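Local coordinates for protein transcriptional regulator (Actinomyces oris, PDB 5V8C) that probably acts as a phosphotransferase of the LytR-Cps2A-Psr family that attaches glycan to a protein anchored in the Gram-positive cell wall, at residues 9-14 with 107-112. Numbering follows the deposited sequence.
Sequences IAMPTT and IPTTHL
Residues 9-14 run roughly antiparallel to 107-112, their end-to-end directions 154° apart, and the backbones draw together from Ile9 and Leu112, whose CA atoms are 8.5 Å apart, to Pro12 and Pro108, at 5.6 Å. The two chains do not pair as strands; side chains fill the wedge between them. Met11 takes the middle. It has two modelled conformers, and in the one described CG stands anti to the carbonyl carbon (chi1 -74°) and the chain bends at the next bond, which lays the thioether along the backbone of 109-112. SD lies near Thr109 O, a placement best treated as approximate, and also meets the methyl CG2 of Thr109, while CE continues to Thr110 O and reaches Leu112 CB at 4.1 Å. Pro12 brings CD to the same carbonyl, 3.4 Å from Thr109 O, and also touches Val98 of helix 94-105. At the wide end Ile9 and Leu112 meet through their outer methyls, CD1 to CD2 at 3.7 Å, the side chains crossing at about a right angle; Leu112 also packs on Leu24 and Leu26 of strand 23-28. At the other end Thr14 sets CB against Pro108 CG, 3.6 Å away, and its methyl CG2 also touches Pro108 CG. Its OG1, anti to the backbone N (chi1 -166°), is hydrogen-bonded to Thr287 O and Ser16 N. The contact is side-chain packing, partly apolar and partly against backbone carbonyls, of an N-terminal segment across the lead-in and first residues of strand 111-115, an inner strand of the mixed sheet in this LytR-Cps2A-Psr fold; at the Thr13-Thr14 end, strand 13-14 pairs antiparallel with strand 288-289, whose Cys288 is disulfide-bonded to Cys102.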
ATOM      1  N   ILE A   9      -9.560  -4.194  16.335  1.00 88.39           N
ATOM      2  CA  ILE A   9      -9.575  -2.807  15.900  1.00 87.42           C
ATOM      3  C   ILE A   9     -10.989  -2.279  15.975  1.00 89.12           C
ATOM      4  O   ILE A   9     -11.920  -2.935  15.501  1.00 87.88           O
ATOM      5  CB  ILE A   9      -8.914  -2.608  14.492  1.00 91.23           C
ATOM      6  CG1 ILE A   9      -7.410  -2.331  14.622  1.00 91.07           C
ATOM      7  CG2 ILE A   9      -9.580  -1.482  13.669  1.00 92.92           C
ATOM      8  CD1 ILE A   9      -6.610  -3.473  14.437  1.00 97.19           C
ATOM      9  N   ALA A  10     -11.157  -1.110  16.608  1.00 85.57           N
ATOM     10  CA  ALA A  10     -12.437  -0.416  16.666  1.00 84.80           C
ATOM     11  C   ALA A  10     -12.519   0.394  15.379  1.00 89.01           C
ATOM     12  O   ALA A  10     -11.822   1.406  15.231  1.00 91.00           O
ATOM     13  CB  ALA A  10     -12.504   0.493  17.890  1.00 85.11           C
ATOM     14  N   MET A  11     -13.315  -0.115  14.424  1.00 83.15           N
ATOM     15  CA  MET A  11     -13.485   0.521  13.124  0.60 82.50           C
ATOM     16  C   MET A  11     -14.170   1.874  13.258  1.00 89.73           C
ATOM     17  O   MET A  11     -15.038   2.043  14.111  1.00 90.83           O
ATOM     18  CB  MET A  11     -14.237  -0.389  12.139  0.60 84.11           C
ATOM     19  CG  MET A  11     -13.396  -1.542  11.606  0.60 86.67           C
ATOM     20  SD  MET A  11     -11.850  -1.039  10.797  0.60 89.43           S
ATOM     21  CE  MET A  11     -11.220  -2.579  10.380  0.60 85.94           C
ATOM     22  N   PRO A  12     -13.754   2.900  12.462  1.00 88.41           N
ATOM     23  CA  PRO A  12     -14.394   4.218  12.596  1.00 88.21           C
ATOM     24  C   PRO A  12     -15.823   4.212  12.067  1.00 91.08           C
ATOM     25  O   PRO A  12     -16.223   3.286  11.369  1.00 89.99           O
ATOM     26  CB  PRO A  12     -13.505   5.142  11.739  1.00 89.97           C
ATOM     27  CG  PRO A  12     -12.308   4.349  11.382  1.00 93.83           C
ATOM     28  CD  PRO A  12     -12.734   2.926  11.394  1.00 89.52           C
ATOM     29  N   THR A  13     -16.581   5.262  12.387  1.00 89.80           N
ATOM     30  CA  THR A  13     -17.959   5.470  11.926  1.00 89.97           C
ATOM     31  C   THR A  13     -18.009   6.672  10.982  1.00 95.13           C
ATOM     32  O   THR A  13     -17.203   7.596  11.116  1.00 94.65           O
ATOM     33  CB  THR A  13     -18.937   5.619  13.121  1.00 92.35           C
ATOM     34  OG1 THR A  13     -18.506   6.683  13.983  1.00 92.94           O
ATOM     35  CG2 THR A  13     -19.099   4.316  13.921  1.00 85.52           C
ATOM     36  N   THR A  14     -18.924   6.643  10.010  1.00 93.65           N
ATOM     37  CA  THR A  14     -19.110   7.739   9.061  1.00 94.70           C
ATOM     38  C   THR A  14     -20.584   8.035   8.817  1.00102.60           C
ATOM     39  O   THR A  14     -21.435   7.161   9.007  1.00101.86           O
ATOM     40  CB  THR A  14     -18.365   7.484   7.736  1.00 99.67           C
ATOM     41  OG1 THR A  14     -18.326   8.702   6.999  1.00 95.30           O
ATOM     42  CG2 THR A  14     -19.022   6.396   6.871  1.00 98.06           C
ATOM     43  N   ILE A 107     -11.034   9.027   5.715  1.00 93.86           N
ATOM     44  CA  ILE A 107     -11.214   7.699   5.156  1.00 90.66           C
ATOM     45  C   ILE A 107     -11.682   6.724   6.265  1.00 92.73           C
ATOM     46  O   ILE A 107     -10.908   6.369   7.160  1.00 91.40           O
ATOM     47  CB  ILE A 107     -10.030   7.173   4.258  1.00 91.09           C
ATOM     48  CG1 ILE A 107      -9.124   6.149   4.965  1.00 90.81           C
ATOM     49  CG2 ILE A 107      -9.200   8.291   3.622  1.00 89.43           C
ATOM     50  CD1 ILE A 107      -9.488   4.719   4.618  1.00 97.80           C
ATOM     51  N   PRO A 108     -12.972   6.312   6.230  1.00 89.22           N
ATOM     52  CA  PRO A 108     -13.466   5.357   7.232  1.00 89.39           C
ATOM     53  C   PRO A 108     -13.156   3.914   6.819  1.00 90.50           C
ATOM     54  O   PRO A 108     -13.778   3.367   5.904  1.00 89.82           O
ATOM     55  CB  PRO A 108     -14.980   5.653   7.297  1.00 92.89           C
ATOM     56  CG  PRO A 108     -15.274   6.582   6.124  1.00 97.21           C
ATOM     57  CD  PRO A 108     -14.037   6.648   5.269  1.00 90.79           C
ATOM     58  N   THR A 109     -12.174   3.309   7.491  1.00 84.78           N
ATOM     59  CA  THR A 109     -11.725   1.948   7.231  1.00 82.23           C
ATOM     60  C   THR A 109     -12.793   0.908   7.625  1.00 88.16           C
ATOM     61  O   THR A 109     -13.255   0.877   8.762  1.00 88.50           O
ATOM     62  CB  THR A 109     -10.361   1.729   7.891  1.00 82.63           C
ATOM     63  OG1 THR A 109      -9.434   2.624   7.288  1.00 87.03           O
ATOM     64  CG2 THR A 109      -9.850   0.309   7.747  1.00 77.65           C
ATOM     65  N   THR A 110     -13.162   0.060   6.665  1.00 85.39           N
ATOM     66  CA  THR A 110     -14.153  -1.003   6.819  1.00 86.48           C
ATOM     67  C   THR A 110     -13.457  -2.333   7.175  1.00 89.09           C
ATOM     68  O   THR A 110     -13.958  -3.084   8.015  1.00 89.19           O
ATOM     69  CB  THR A 110     -15.024  -1.043   5.547  1.00 99.77           C
ATOM     70  OG1 THR A 110     -15.851   0.121   5.537  1.00100.68           O
ATOM     71  CG2 THR A 110     -15.905  -2.280   5.453  1.00104.07           C
ATOM     72  N   HIS A 111     -12.280  -2.592   6.567  1.00 83.40           N
ATOM     73  CA  HIS A 111     -11.496  -3.807   6.789  1.00 81.81           C
ATOM     74  C   HIS A 111     -10.004  -3.480   6.898  1.00 85.05           C
ATOM     75  O   HIS A 111      -9.565  -2.448   6.394  1.00 85.19           O
ATOM     76  CB  HIS A 111     -11.738  -4.811   5.654  1.00 81.32           C
ATOM     77  CG  HIS A 111     -13.170  -5.187   5.473  1.00 86.04           C
ATOM     78  ND1 HIS A 111     -13.811  -6.033   6.355  1.00 89.15           N
ATOM     79  CD2 HIS A 111     -14.044  -4.819   4.508  1.00 88.45           C
ATOM     80  CE1 HIS A 111     -15.043  -6.167   5.894  1.00 89.86           C
ATOM     81  NE2 HIS A 111     -15.232  -5.447   4.788  1.00 89.68           N
ATOM     82  N   LEU A 112      -9.220  -4.357   7.539  1.00 79.37           N
ATOM     83  CA  LEU A 112      -7.798  -4.097   7.715  1.00 77.84           C
ATOM     84  C   LEU A 112      -6.931  -5.319   7.442  1.00 81.56           C
ATOM     85  O   LEU A 112      -7.144  -6.381   8.044  1.00 82.66           O
ATOM     86  CB  LEU A 112      -7.485  -3.511   9.111  1.00 78.81           C
ATOM     87  CG  LEU A 112      -5.978  -3.250   9.381  1.00 82.28           C
ATOM     88  CD1 LEU A 112      -5.517  -1.918   8.803  1.00 80.94           C
ATOM     89  CD2 LEU A 112      -5.644  -3.347  10.847  1.00 85.08           C
TER